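Local coordinates for Crh-like protein 5 (Neosartorya fumigata, PDB 6IBU) that cleaves chitin and transfers the chains to 1,6-beta-glucan or to other chitin, cross-linking polysaccharides of the fungal cell wall and septa, at residues E36-K41 against A59-T64; E50-K55 against A209-M214; E74-A79 against V216-I221; W101-G106 against T134-F139; G189-P194 against G202-Y207. One frame throughout, in Å; residues are numbered along the deposited sequence.

Contact 1. Residues E36-K41 against A59-T64; sequences EVTAGK and APTIDT
Backbone bonds tie Glu-36 to Asp-63 twice: Glu-36 N donates to Asp-63 O at 2.8 Å, and Asp-63 N answers to Glu-36 O at 3.0 Å. Beyond this antiparallel hydrogen-bonded pair the spacing changes. Thr-38 N reaches Thr-61 O at 3.1 Å, whereas Thr-61 N goes to Ala-39 O at 3.0 Å, so two consecutive residues of 36-39 share one partner in a beta bulge. Gly-40 follows with a positive phi (63°), a conformation that a residue without CB adopts readily.

The paired strands form the rim of the seven-stranded sheet in the GH16 beta-sandwich; 35-39 is its outermost strand, and 61-64 pairs on its other side with strand 179-187, which carries the chitin-binding residues Arg-182 and Trp-186.

Apolar contacts differ on the two faces. With OG1 of Thr-38 anti to its backbone N (chi1 179°), CG2 is left to lie across Thr-61, 3.6 Å from Thr-61 CB. On the other face Val-37 CG2 meets Ile-62 CG2 at 4.1 Å, branched side chains suited to extended backbone.

Polar groups gather at one end. Glu-36 OE1 and Asp-63 OD2 stand 4.3 Å apart, like charges probably eased by water 1, which donates to Glu-36 OE1 at 2.7 Å and weakly to Asp-63 OD2, and by the salt bridge from Arg-182 NE to Asp-63 OD1.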
# COMPACT_ATOMS: atom_id res chain seq x y z
N GLU A 36 -10.99 -8.14 -1.20
CA GLU A 36 -12.26 -7.54 -0.71
C GLU A 36 -12.31 -6.14 -1.33
O GLU A 36 -11.27 -5.45 -1.24
CB GLU A 36 -12.25 -7.62 0.83
CG GLU A 36 -13.07 -6.56 1.57
CD GLU A 36 -12.75 -6.41 3.06
OE1 GLU A 36 -11.65 -6.87 3.49
OE2 GLU A 36 -13.59 -5.84 3.83
N VAL A 37 -13.40 -5.81 -2.03
CA VAL A 37 -13.64 -4.44 -2.53
C VAL A 37 -14.23 -3.72 -1.37
O VAL A 37 -15.38 -3.81 -0.96
CB VAL A 37 -14.55 -4.27 -3.74
CG1 VAL A 37 -14.68 -2.79 -4.07
CG2 VAL A 37 -14.04 -5.07 -4.92
N THR A 38 -13.34 -3.04 -0.82
CA THR A 38 -13.62 -2.67 0.54
C THR A 38 -14.17 -1.24 0.57
O THR A 38 -14.64 -0.85 1.59
CB THR A 38 -12.33 -2.95 1.24
OG1 THR A 38 -12.49 -2.60 2.61
CG2 THR A 38 -11.21 -2.16 0.61
N ALA A 39 -14.11 -0.49 -0.51
CA ALA A 39 -14.89 0.76 -0.66
C ALA A 39 -15.01 1.03 -2.15
O ALA A 39 -14.08 0.64 -2.88
CB ALA A 39 -14.23 1.90 0.05
N GLY A 40 -16.12 1.63 -2.57
CA GLY A 40 -16.45 1.89 -3.98
C GLY A 40 -16.60 0.60 -4.78
O GLY A 40 -16.88 -0.44 -4.20
N LYS A 41 -16.47 0.71 -6.09
CA LYS A 41 -16.62 -0.39 -7.07
C LYS A 41 -15.33 -0.39 -7.90
O LYS A 41 -14.82 0.69 -8.22
CB LYS A 41 -17.88 -0.17 -7.92
CG LYS A 41 -18.13 -1.19 -9.03
CD LYS A 41 -18.49 -2.60 -8.54
CE LYS A 41 -18.13 -3.72 -9.51
NZ LYS A 41 -18.87 -3.63 -10.79
N ALA A 59 -13.44 6.73 -3.21
CA ALA A 59 -12.18 6.19 -2.68
C ALA A 59 -12.17 4.69 -2.94
O ALA A 59 -12.11 3.87 -2.03
CB ALA A 59 -12.07 6.52 -1.21
N PRO A 60 -12.25 4.27 -4.21
CA PRO A 60 -12.23 2.85 -4.55
C PRO A 60 -10.95 2.18 -4.03
O PRO A 60 -9.88 2.70 -4.23
CB PRO A 60 -12.27 2.83 -6.08
CG PRO A 60 -11.79 4.21 -6.48
CD PRO A 60 -12.31 5.13 -5.40
N THR A 61 -11.12 1.04 -3.36
CA THR A 61 -10.02 0.31 -2.67
C THR A 61 -10.23 -1.19 -2.80
O THR A 61 -11.38 -1.62 -2.76
CB THR A 61 -9.96 0.67 -1.19
OG1 THR A 61 -10.11 2.08 -1.05
CG2 THR A 61 -8.66 0.27 -0.56
N ILE A 62 -9.14 -1.94 -2.92
CA ILE A 62 -9.16 -3.42 -2.74
C ILE A 62 -8.09 -3.78 -1.71
O ILE A 62 -7.03 -3.14 -1.72
CB ILE A 62 -8.98 -4.16 -4.08
CG1 ILE A 62 -7.64 -3.85 -4.76
CG2 ILE A 62 -10.15 -3.87 -5.02
CD1 ILE A 62 -7.35 -4.78 -5.92
N ASP A 63 -8.42 -4.70 -0.81
CA ASP A 63 -7.50 -5.31 0.18
C ASP A 63 -7.39 -6.80 -0.12
O ASP A 63 -8.42 -7.42 -0.46
CB ASP A 63 -8.07 -5.22 1.59
CG ASP A 63 -8.06 -3.84 2.19
OD1 ASP A 63 -7.33 -2.99 1.67
OD2 ASP A 63 -8.77 -3.64 3.20
N THR A 64 -6.20 -7.38 0.04
CA THR A 64 -6.02 -8.85 0.05
C THR A 64 -6.77 -9.40 1.26
O THR A 64 -6.76 -8.76 2.32
CB THR A 64 -4.54 -9.25 0.04
OG1 THR A 64 -3.84 -8.64 1.12
CG2 THR A 64 -3.86 -8.91 -1.26
O HOH W 1 -10.83 -5.20 5.38

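Contact 2. Residues E50-K55 against A209-M214; sequences EFTVAK and AGPYTM
Phe-51 to Val-53 pair antiparallel with Tyr-212 to Met-214 in the larger sheet of the GH16 beta-sandwich, joining an early strand of the domain to the beginning of the long strand 212-223. The pairing is regular: Phe-51 N bonds Met-214 O at 2.9 Å and Val-53 N bonds Tyr-212 O at 2.7 Å, each with a return bond.

Between these two hydrogen-bonded pairs sits the non-hydrogen-bonded pair Thr-52 and Thr-213. Each threonine holds OG1 beside its own backbone N (chi1 -64° and -56°), and the hydroxyls converge, with Thr-52 OG1 2.6 Å from Thr-213 OG1 in a hydrogen bond that either could donate. The Thr-52 and Pro-211 side chains lie side by side, pointing the same way, with Thr-52 CG2 3.6 Å from Pro-211 CB. The peptide before this proline is cis.

The opposite face of the strands is mostly apolar. Met-214 runs extended past Phe-51 and sets its CE 4.1 Å above one face of the ring, offset toward the rim. Its sulfur approaches at a slant, with SD 4.7 Å from the Phe-51 ring centroid, a Met-aromatic contact. Pro-60 and Leu-183 also pack on Phe-51. On this face too, the Tyr-212 ring lays a side over Gly-210 CA, while its hydroxyl bonds Asp-206 O.

The chemistry is thus divided between two faces: the two hydroxyls on the partly exposed one share one short hydrogen bond, and the buried one offers a flexible thioether and an aromatic ring to the sandwich interior.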
# COMPACT_ATOMS: atom_id res chain seq x y z
N GLU A 50 -9.51 -0.94 -12.12
CA GLU A 50 -9.66 0.51 -12.35
C GLU A 50 -10.10 1.15 -11.05
O GLU A 50 -11.06 0.68 -10.46
CB GLU A 50 -10.68 0.77 -13.45
CG GLU A 50 -10.34 0.04 -14.73
CD GLU A 50 -11.30 0.33 -15.88
OE1 GLU A 50 -12.06 1.32 -15.79
OE2 GLU A 50 -11.27 -0.45 -16.86
N PHE A 51 -9.38 2.15 -10.60
CA PHE A 51 -9.72 2.89 -9.37
C PHE A 51 -10.05 4.31 -9.80
O PHE A 51 -9.12 5.11 -10.07
CB PHE A 51 -8.54 2.78 -8.41
CG PHE A 51 -8.15 1.37 -8.05
CD1 PHE A 51 -7.35 0.62 -8.89
CD2 PHE A 51 -8.57 0.82 -6.85
CE1 PHE A 51 -6.96 -0.65 -8.54
CE2 PHE A 51 -8.16 -0.45 -6.48
CZ PHE A 51 -7.35 -1.18 -7.33
N THR A 52 -11.33 4.61 -9.95
CA THR A 52 -11.78 5.90 -10.51
C THR A 52 -12.22 6.82 -9.39
O THR A 52 -13.04 6.43 -8.59
CB THR A 52 -12.89 5.72 -11.54
OG1 THR A 52 -12.22 4.98 -12.56
CG2 THR A 52 -13.44 7.04 -12.02
N VAL A 53 -11.67 8.02 -9.35
CA VAL A 53 -12.23 9.14 -8.55
C VAL A 53 -13.08 10.01 -9.51
O VAL A 53 -12.48 10.65 -10.39
CB VAL A 53 -11.07 9.91 -7.90
CG1 VAL A 53 -11.56 11.15 -7.19
CG2 VAL A 53 -10.31 9.00 -6.95
N ALA A 54 -14.41 9.94 -9.42
CA ALA A 54 -15.31 10.69 -10.32
C ALA A 54 -16.05 11.78 -9.55
O ALA A 54 -16.33 12.82 -10.16
CB ALA A 54 -16.29 9.77 -11.02
N LYS A 55 -16.37 11.56 -8.28
CA LYS A 55 -17.11 12.55 -7.47
C LYS A 55 -16.59 12.50 -6.03
O LYS A 55 -15.90 11.53 -5.67
CB LYS A 55 -18.61 12.27 -7.52
CG LYS A 55 -19.07 11.01 -6.78
CD LYS A 55 -20.25 10.32 -7.49
CE LYS A 55 -20.69 9.02 -6.84
NZ LYS A 55 -19.88 7.86 -7.31
N ALA A 209 -13.76 17.94 -13.55
CA ALA A 209 -12.71 17.88 -14.60
C ALA A 209 -12.19 16.44 -14.73
O ALA A 209 -11.30 16.20 -15.57
CB ALA A 209 -11.59 18.84 -14.27
N GLY A 210 -12.76 15.52 -13.94
CA GLY A 210 -12.43 14.09 -13.95
C GLY A 210 -13.03 13.35 -15.15
O GLY A 210 -13.24 13.92 -16.22
N PRO A 211 -13.25 12.02 -15.05
CA PRO A 211 -12.86 11.26 -13.86
C PRO A 211 -11.36 10.92 -13.92
O PRO A 211 -10.73 11.02 -14.95
CB PRO A 211 -13.75 10.02 -13.96
CG PRO A 211 -13.83 9.79 -15.46
CD PRO A 211 -13.87 11.17 -16.08
N TYR A 212 -10.82 10.55 -12.77
CA TYR A 212 -9.39 10.24 -12.66
C TYR A 212 -9.26 8.78 -12.30
O TYR A 212 -9.85 8.37 -11.30
CB TYR A 212 -8.76 11.12 -11.60
CG TYR A 212 -9.08 12.57 -11.81
CD1 TYR A 212 -8.51 13.27 -12.86
CD2 TYR A 212 -9.93 13.24 -10.95
CE1 TYR A 212 -8.77 14.62 -13.04
CE2 TYR A 212 -10.21 14.58 -11.11
CZ TYR A 212 -9.63 15.26 -12.17
OH TYR A 212 -9.92 16.57 -12.33
N THR A 213 -8.52 8.04 -13.12
CA THR A 213 -8.45 6.58 -12.93
C THR A 213 -7.00 6.12 -12.78
O THR A 213 -6.18 6.38 -13.66
CB THR A 213 -9.18 5.82 -14.04
OG1 THR A 213 -10.53 6.31 -14.07
CG2 THR A 213 -9.17 4.34 -13.78
N MET A 214 -6.74 5.40 -11.70
CA MET A 214 -5.50 4.62 -11.48
C MET A 214 -5.76 3.21 -12.01
O MET A 214 -6.87 2.71 -11.85
CB MET A 214 -5.16 4.63 -9.98
CG MET A 214 -4.47 3.38 -9.45
SD MET A 214 -4.39 3.43 -7.61
CE MET A 214 -3.76 1.79 -7.28

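Contact 3. Residues E74-A79 against V216-I221; sequences EVVMKA and VKSVRI
Val-76 keeps CG1 anti to its backbone N (chi1 175°), which turns that methyl onto Lys-217 and leaves CG2 for Ser-218. The lysine has its CG wedged between backbone N and carbonyl carbon (chi1 53°), and its aliphatic stem therefore rises beside the valine, with Val-76 CG1 3.5 Å from Lys-217 CG. Val-76 CG2 meets Ser-218 OG at 3.3 Å. A long chain with an apolar stem suits this partly exposed face: the methylenes pack on valine, while the amino end makes a cation-pi contact with Phe-139.

Farther along the same face Glu-74 and Arg-220 are joined by two backbone hydrogen bonds, while their side chains meet at CB, Glu-74 CB being 4.1 Å from Arg-220 CB. Their charged ends do not meet; Glu-74 OE1 bonds Thr-143 OG1, and Arg-220 NH2 forms a salt bridge with Glu-222.

The buried face holds the valines. Val-75 CG1 abuts Val-216 CG1 at 3.7 Å, and Val-75 also lies near Val-219; Leu-183 of the other sheet packs on both Val-75 and Val-216.

In the backbone, Val-76 N donates to Ser-218 O at 3.0 Å, but Val-76 O accepts from Lys-217 N, also at 3.0 Å, through a bent N-H (141°). Two neighbouring residues, Lys-217 and Ser-218, thereby serve one, and Met-77 is then paired with Val-216. This is a beta bulge in an antiparallel pair of the larger sheet, whose inward-facing valines and Met-77 help form the hydrophobic interlayer of a GH16 beta-sandwich.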
# COMPACT_ATOMS: atom_id res chain seq x y z
N GLU A 74 4.87 -6.67 -5.35
CA GLU A 74 5.20 -6.05 -6.65
C GLU A 74 3.87 -5.69 -7.34
O GLU A 74 3.02 -6.58 -7.52
CB GLU A 74 6.06 -7.03 -7.43
CG GLU A 74 6.61 -6.49 -8.73
CD GLU A 74 7.78 -7.30 -9.24
OE1 GLU A 74 8.91 -7.09 -8.72
OE2 GLU A 74 7.58 -8.17 -10.15
N VAL A 75 3.69 -4.43 -7.70
CA VAL A 75 2.42 -3.95 -8.29
C VAL A 75 2.75 -3.25 -9.61
O VAL A 75 3.61 -2.39 -9.62
CB VAL A 75 1.66 -3.04 -7.33
CG1 VAL A 75 0.33 -2.61 -7.93
CG2 VAL A 75 1.45 -3.71 -5.98
N VAL A 76 2.10 -3.64 -10.69
CA VAL A 76 2.22 -2.90 -11.99
C VAL A 76 1.03 -1.90 -12.03
O VAL A 76 -0.08 -2.42 -11.96
CB VAL A 76 2.27 -3.91 -13.15
CG1 VAL A 76 2.26 -3.23 -14.51
CG2 VAL A 76 3.48 -4.82 -13.03
N MET A 77 1.24 -0.54 -12.00
CA MET A 77 0.27 0.58 -11.79
C MET A 77 0.66 1.73 -12.72
O MET A 77 1.85 1.88 -13.19
CB MET A 77 0.21 1.10 -10.34
CG MET A 77 -0.52 2.42 -10.20
SD MET A 77 -0.61 2.87 -8.53
CE MET A 77 1.07 3.41 -8.22
N LYS A 78 -0.42 2.24 -13.22
CA LYS A 78 -0.44 3.53 -13.89
C LYS A 78 -1.28 4.42 -13.00
O LYS A 78 -2.40 4.08 -12.73
CB LYS A 78 -0.97 3.40 -15.31
CG LYS A 78 -0.86 4.72 -16.05
CD LYS A 78 -1.13 4.62 -17.51
CE LYS A 78 -2.63 4.46 -17.73
NZ LYS A 78 -3.13 5.23 -18.89
N ALA A 79 -0.72 5.51 -12.52
CA ALA A 79 -1.37 6.35 -11.50
C ALA A 79 -2.46 7.20 -12.15
O ALA A 79 -2.39 7.50 -13.34
CB ALA A 79 -0.35 7.21 -10.81
N VAL A 216 -4.28 -0.81 -12.06
CA VAL A 216 -3.36 -1.88 -11.58
C VAL A 216 -3.52 -3.09 -12.50
O VAL A 216 -4.59 -3.68 -12.50
CB VAL A 216 -3.62 -2.21 -10.10
CG1 VAL A 216 -2.84 -3.45 -9.68
CG2 VAL A 216 -3.30 -1.02 -9.21
N LYS A 217 -2.53 -3.43 -13.29
CA LYS A 217 -2.74 -4.57 -14.21
C LYS A 217 -2.28 -5.87 -13.56
O LYS A 217 -2.89 -6.89 -13.88
CB LYS A 217 -2.29 -4.34 -15.66
CG LYS A 217 -0.89 -3.87 -15.94
CD LYS A 217 -0.83 -3.27 -17.35
CE LYS A 217 0.30 -3.82 -18.21
NZ LYS A 217 -0.01 -3.72 -19.66
N SER A 218 -1.34 -5.87 -12.62
CA SER A 218 -0.91 -7.13 -11.98
C SER A 218 -0.37 -6.92 -10.57
O SER A 218 0.09 -5.80 -10.23
CB SER A 218 0.07 -7.90 -12.85
OG SER A 218 1.36 -7.32 -12.82
N VAL A 219 -0.46 -7.99 -9.78
CA VAL A 219 0.09 -8.06 -8.40
C VAL A 219 0.87 -9.37 -8.24
O VAL A 219 0.33 -10.41 -8.58
CB VAL A 219 -1.02 -7.92 -7.36
CG1 VAL A 219 -0.57 -8.34 -5.98
CG2 VAL A 219 -1.53 -6.49 -7.36
N ARG A 220 2.09 -9.29 -7.71
CA ARG A 220 2.87 -10.46 -7.27
C ARG A 220 3.18 -10.29 -5.78
O ARG A 220 3.81 -9.29 -5.43
CB ARG A 220 4.13 -10.60 -8.10
CG ARG A 220 4.97 -11.80 -7.71
CD ARG A 220 6.31 -11.79 -8.41
NE ARG A 220 7.09 -12.96 -8.01
CZ ARG A 220 6.93 -14.18 -8.50
NH1 ARG A 220 6.02 -14.43 -9.44
NH2 ARG A 220 7.71 -15.17 -8.08
N ILE A 221 2.75 -11.23 -4.94
CA ILE A 221 3.20 -11.29 -3.53
C ILE A 221 4.00 -12.57 -3.31
O ILE A 221 3.53 -13.66 -3.70
CB ILE A 221 2.02 -11.17 -2.56
CG1 ILE A 221 1.40 -9.77 -2.64
CG2 ILE A 221 2.46 -11.53 -1.15
CD1 ILE A 221 0.12 -9.61 -1.87

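Contact 4. Residues W101-G106 against T134-F139; sequences WEVLGG and TPQETF
Val-103 directs its CB toward the loop 134-139, and a single methyl does the touching: Val-103 CG1 lies 3.8 Å from Pro-135 CG and also close to Gln-136. Valine and proline cross obliquely, Pro-135 CB and CG both facing the methyl. Both are compact and apolar, which suits a wholly buried meeting point, where Ala-79 and Tyr-142 pack around them as well.

Gln-136 comes in from beside the proline. Its chain leaves with CG next to the backbone N and then bends at chi2 (79°), bringing the amide back toward the backbone of Leu-104 and Gly-105. Gln-136 NE2 passes 3.6 Å from Val-103 CG1 and stops 2.8 Å from Leu-104 O. That bond is weak, the N-H pointing well off the oxygen (124°); a second hydrogen bond from NE2 goes to Asp-107 O. Gly-105 O lies against the stem of the glutamine, 3.6 Å from Gln-136 CG. On the loop side, Glu-137 N bonds Thr-134 O at 2.9 Å, folding the backbone into a turn.

Side chains alternate along the strand: Val-103 faces the loop, whereas Leu-104 points away. The neighbouring Glu-102 binds chitin and is probably the proton donor, as Glu-98 is probably the nucleophile; Glu-102 OE1 bonds Ser-88 OG.

The contact combines a small apolar patch with an amide spanning two backbone carbonyls. One amide nitrogen thus serves two backbone oxygens, Leu-104 O weakly and Asp-107 O, in a contact whose touching residues are all buried.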
# COMPACT_ATOMS: atom_id res chain seq x y z
N TRP A 101 3.58 3.31 -1.26
CA TRP A 101 3.83 4.20 -2.40
C TRP A 101 2.65 5.17 -2.49
O TRP A 101 1.53 4.73 -2.27
CB TRP A 101 3.94 3.39 -3.69
CG TRP A 101 5.00 2.33 -3.79
CD1 TRP A 101 4.85 0.99 -3.59
CD2 TRP A 101 6.34 2.50 -4.26
NE1 TRP A 101 6.01 0.33 -3.85
CE2 TRP A 101 6.95 1.23 -4.28
CE3 TRP A 101 7.10 3.61 -4.64
CZ2 TRP A 101 8.28 1.04 -4.68
CZ3 TRP A 101 8.41 3.43 -5.03
CH2 TRP A 101 8.98 2.16 -5.07
N GLU A 102 2.90 6.46 -2.74
CA GLU A 102 1.82 7.43 -3.05
C GLU A 102 2.19 8.15 -4.34
O GLU A 102 3.25 8.74 -4.38
CB GLU A 102 1.63 8.44 -1.93
CG GLU A 102 1.42 7.82 -0.56
CD GLU A 102 0.11 7.07 -0.41
OE1 GLU A 102 -0.91 7.53 -0.93
OE2 GLU A 102 0.12 6.00 0.21
N VAL A 103 1.35 8.11 -5.36
CA VAL A 103 1.49 9.03 -6.53
C VAL A 103 0.45 10.15 -6.39
O VAL A 103 -0.66 9.90 -5.95
CB VAL A 103 1.38 8.28 -7.87
CG1 VAL A 103 1.49 9.23 -9.04
CG2 VAL A 103 2.43 7.19 -7.98
N LEU A 104 0.84 11.37 -6.75
CA LEU A 104 -0.08 12.54 -6.77
C LEU A 104 -0.34 12.85 -8.23
O LEU A 104 0.63 12.86 -9.00
CB LEU A 104 0.58 13.70 -6.04
CG LEU A 104 1.00 13.37 -4.60
CD1 LEU A 104 1.73 14.55 -4.01
CD2 LEU A 104 -0.19 12.98 -3.73
N GLY A 105 -1.61 13.04 -8.61
CA GLY A 105 -2.01 13.25 -10.01
C GLY A 105 -1.27 14.39 -10.69
O GLY A 105 -0.90 14.23 -11.83
N GLY A 106 -1.03 15.51 -10.02
CA GLY A 106 -0.44 16.69 -10.67
C GLY A 106 1.07 16.69 -10.61
O GLY A 106 1.70 17.58 -11.23
N THR A 134 6.66 10.13 -15.66
CA THR A 134 5.21 10.22 -15.96
C THR A 134 4.45 9.03 -15.38
O THR A 134 3.86 8.27 -16.13
CB THR A 134 4.98 10.38 -17.47
OG1 THR A 134 5.47 9.21 -18.15
CG2 THR A 134 5.63 11.63 -18.04
N PRO A 135 4.35 8.89 -14.03
CA PRO A 135 3.64 7.77 -13.44
C PRO A 135 2.14 7.73 -13.77
O PRO A 135 1.60 6.66 -13.74
CB PRO A 135 3.85 7.93 -11.93
CG PRO A 135 4.23 9.37 -11.74
CD PRO A 135 4.91 9.81 -13.03
N GLN A 136 1.53 8.84 -14.17
CA GLN A 136 0.11 8.91 -14.58
C GLN A 136 -0.04 8.48 -16.05
O GLN A 136 -1.14 8.25 -16.46
CB GLN A 136 -0.44 10.33 -14.44
CG GLN A 136 -0.22 10.95 -13.08
CD GLN A 136 1.16 11.50 -12.79
OE1 GLN A 136 2.03 11.56 -13.66
NE2 GLN A 136 1.38 11.87 -11.54
N GLU A 137 1.02 8.40 -16.84
CA GLU A 137 0.84 8.23 -18.30
C GLU A 137 1.38 6.88 -18.75
O GLU A 137 1.11 6.46 -19.86
CB GLU A 137 1.48 9.40 -19.04
CG GLU A 137 0.50 10.12 -19.98
CD GLU A 137 0.13 11.57 -19.69
OE1 GLU A 137 0.63 12.14 -18.68
OE2 GLU A 137 -0.65 12.16 -20.50
N THR A 138 2.03 6.19 -17.87
CA THR A 138 2.64 4.92 -18.28
C THR A 138 2.61 3.96 -17.11
O THR A 138 2.56 4.46 -16.03
CB THR A 138 4.10 5.16 -18.63
OG1 THR A 138 4.65 3.98 -19.20
CG2 THR A 138 4.88 5.52 -17.40
N PHE A 139 2.63 2.64 -17.28
CA PHE A 139 2.73 1.63 -16.17
C PHE A 139 4.17 1.57 -15.68
O PHE A 139 5.09 1.74 -16.49
CB PHE A 139 2.25 0.27 -16.66
CG PHE A 139 0.75 0.21 -16.69
CD1 PHE A 139 0.07 -0.14 -15.55
CD2 PHE A 139 0.04 0.56 -17.83
CE1 PHE A 139 -1.31 -0.19 -15.54
CE2 PHE A 139 -1.34 0.50 -17.83
CZ PHE A 139 -2.02 0.12 -16.69

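Contact 5. Residues G189-P194 against G202-Y207; sequences GDPSNP and GGLTDY
Gly-189 lies flush against Gly-203 to Thr-205, its CA 3.2 Å from Gly-203 O and 3.5 Å from Thr-205 OG1; a CB here would run into both oxygens, so glycine suits the place. Its carbonyl accepts from Thr-205 N, with Gly-189 O 2.7 Å away and the donor standing 43° above the carbonyl plane. Thr-205 OG1 itself bonds Thr-83 O.

Asp-190 has CG anti to its backbone N (chi1 -171°), which lays the side chain beside the Tyr-207 hydroxyl, the carboxylate plane 80° from that of the ring. Water 2 links them, 2.5 Å from Asp-190 OD2 and 2.6 Å from Tyr-207 OH. The other oxygen accepts from Ser-192 N, at 2.9 Å from Asp-190 OD1, an Asx turn, and also from Gln-56 NE2.

The two loops flank helix 195-201, which bears the chitin-binding Thr-197: Pro-194 is its N-cap, and Gly-202, with positive phi, closes it in a Schellman motif.

Pro-191, suited by its fixed phi to the second place of the type I turn 190-193, meets Leu-204 at about a right angle, Pro-191 CG being 3.9 Å from Leu-204 CD1. Its CD sits at the edge of the Tyr-207 ring. Asn-193 N completes the turn by bonding Asp-190 O at 2.9 Å.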
# COMPACT_ATOMS: atom_id res chain seq x y z
N GLY A 189 -7.01 15.97 -2.24
CA GLY A 189 -7.43 17.36 -2.42
C GLY A 189 -8.93 17.56 -2.27
O GLY A 189 -9.43 18.55 -2.80
N ASP A 190 -9.64 16.63 -1.62
CA ASP A 190 -11.05 16.80 -1.19
C ASP A 190 -11.12 18.08 -0.36
O ASP A 190 -10.34 18.22 0.58
CB ASP A 190 -11.48 15.58 -0.38
CG ASP A 190 -12.96 15.50 -0.04
OD1 ASP A 190 -13.50 16.53 0.39
OD2 ASP A 190 -13.52 14.37 -0.16
N PRO A 191 -12.01 19.04 -0.67
CA PRO A 191 -12.13 20.27 0.12
C PRO A 191 -12.39 20.02 1.62
O PRO A 191 -11.96 20.79 2.44
CB PRO A 191 -13.34 20.99 -0.49
CG PRO A 191 -13.46 20.44 -1.88
CD PRO A 191 -12.94 19.02 -1.81
N SER A 192 -13.03 18.89 1.94
CA SER A 192 -13.33 18.50 3.34
C SER A 192 -12.07 17.99 4.06
O SER A 192 -12.17 17.72 5.26
CB SER A 192 -14.43 17.48 3.37
OG SER A 192 -13.91 16.17 3.42
N ASN A 193 -10.93 17.84 3.39
CA ASN A 193 -9.71 17.32 4.05
C ASN A 193 -9.00 18.46 4.78
O ASN A 193 -9.18 19.63 4.43
CB ASN A 193 -8.77 16.65 3.05
CG ASN A 193 -9.28 15.33 2.54
OD1 ASN A 193 -10.26 14.78 3.04
ND2 ASN A 193 -8.62 14.81 1.52
N PRO A 194 -8.14 18.15 5.77
CA PRO A 194 -7.28 19.16 6.37
C PRO A 194 -6.44 19.87 5.30
O PRO A 194 -6.05 19.22 4.36
CB PRO A 194 -6.35 18.38 7.32
CG PRO A 194 -7.05 17.04 7.54
CD PRO A 194 -7.92 16.81 6.33
N GLY A 202 -1.09 18.15 -3.49
CA GLY A 202 -0.74 19.05 -4.62
C GLY A 202 -1.88 19.97 -5.01
O GLY A 202 -1.77 20.63 -6.05
N GLY A 203 -2.93 20.06 -4.20
CA GLY A 203 -3.98 21.08 -4.39
C GLY A 203 -5.36 20.48 -4.30
O GLY A 203 -5.47 19.27 -4.17
N LEU A 204 -6.37 21.33 -4.42
CA LEU A 204 -7.82 21.02 -4.44
C LEU A 204 -8.12 20.08 -5.61
O LEU A 204 -7.62 20.33 -6.74
CB LEU A 204 -8.56 22.34 -4.61
CG LEU A 204 -9.93 22.45 -3.97
CD1 LEU A 204 -9.93 21.90 -2.56
CD2 LEU A 204 -10.37 23.91 -4.00
N THR A 205 -8.96 19.08 -5.38
CA THR A 205 -9.41 18.19 -6.48
C THR A 205 -10.64 18.81 -7.11
O THR A 205 -11.51 19.24 -6.36
CB THR A 205 -9.68 16.77 -5.98
OG1 THR A 205 -8.42 16.26 -5.57
CG2 THR A 205 -10.29 15.89 -7.05
N ASP A 206 -10.67 18.85 -8.44
CA ASP A 206 -11.81 19.32 -9.26
C ASP A 206 -12.47 18.08 -9.87
O ASP A 206 -12.03 17.66 -10.94
CB ASP A 206 -11.35 20.31 -10.33
CG ASP A 206 -12.49 20.88 -11.16
OD1 ASP A 206 -13.53 21.20 -10.54
OD2 ASP A 206 -12.32 21.02 -12.39
N TYR A 207 -13.48 17.51 -9.20
CA TYR A 207 -14.12 16.24 -9.59
C TYR A 207 -14.75 16.34 -10.98
O TYR A 207 -14.68 15.37 -11.73
CB TYR A 207 -15.19 15.84 -8.58
CG TYR A 207 -14.61 15.61 -7.22
CD1 TYR A 207 -13.95 14.44 -6.91
CD2 TYR A 207 -14.72 16.59 -6.25
CE1 TYR A 207 -13.42 14.24 -5.64
CE2 TYR A 207 -14.20 16.40 -4.98
CZ TYR A 207 -13.54 15.23 -4.69
OH TYR A 207 -13.04 15.07 -3.44
O HOH W 2 -13.39 12.81 -2.14

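How the contacts relate
Contacts 2 and 3 share strand 212-223 in the larger sheet of the sandwich, their centres 18 Å apart, and Met-214 packs on Met-77 between them. Contact 1 lies in the other sheet, touching contact 2 across the interlayer through Pro-60 and Ile-62 on Phe-51; contact 4 joins strand 98-105 of that sheet to the loop 134-139. Ala-79 with Pro-135 links contacts 3 and 4, and Asp-206 with Tyr-212 links contacts 5 and 2. Along the chain contacts 1 and 2 alternate, contact 1 closes before contact 3 opens, and contacts 4 and 5 nest inside contact 2. Strand 212-223 thus ties early strands into a framework carrying the probable catalytic and the chitin-binding residues.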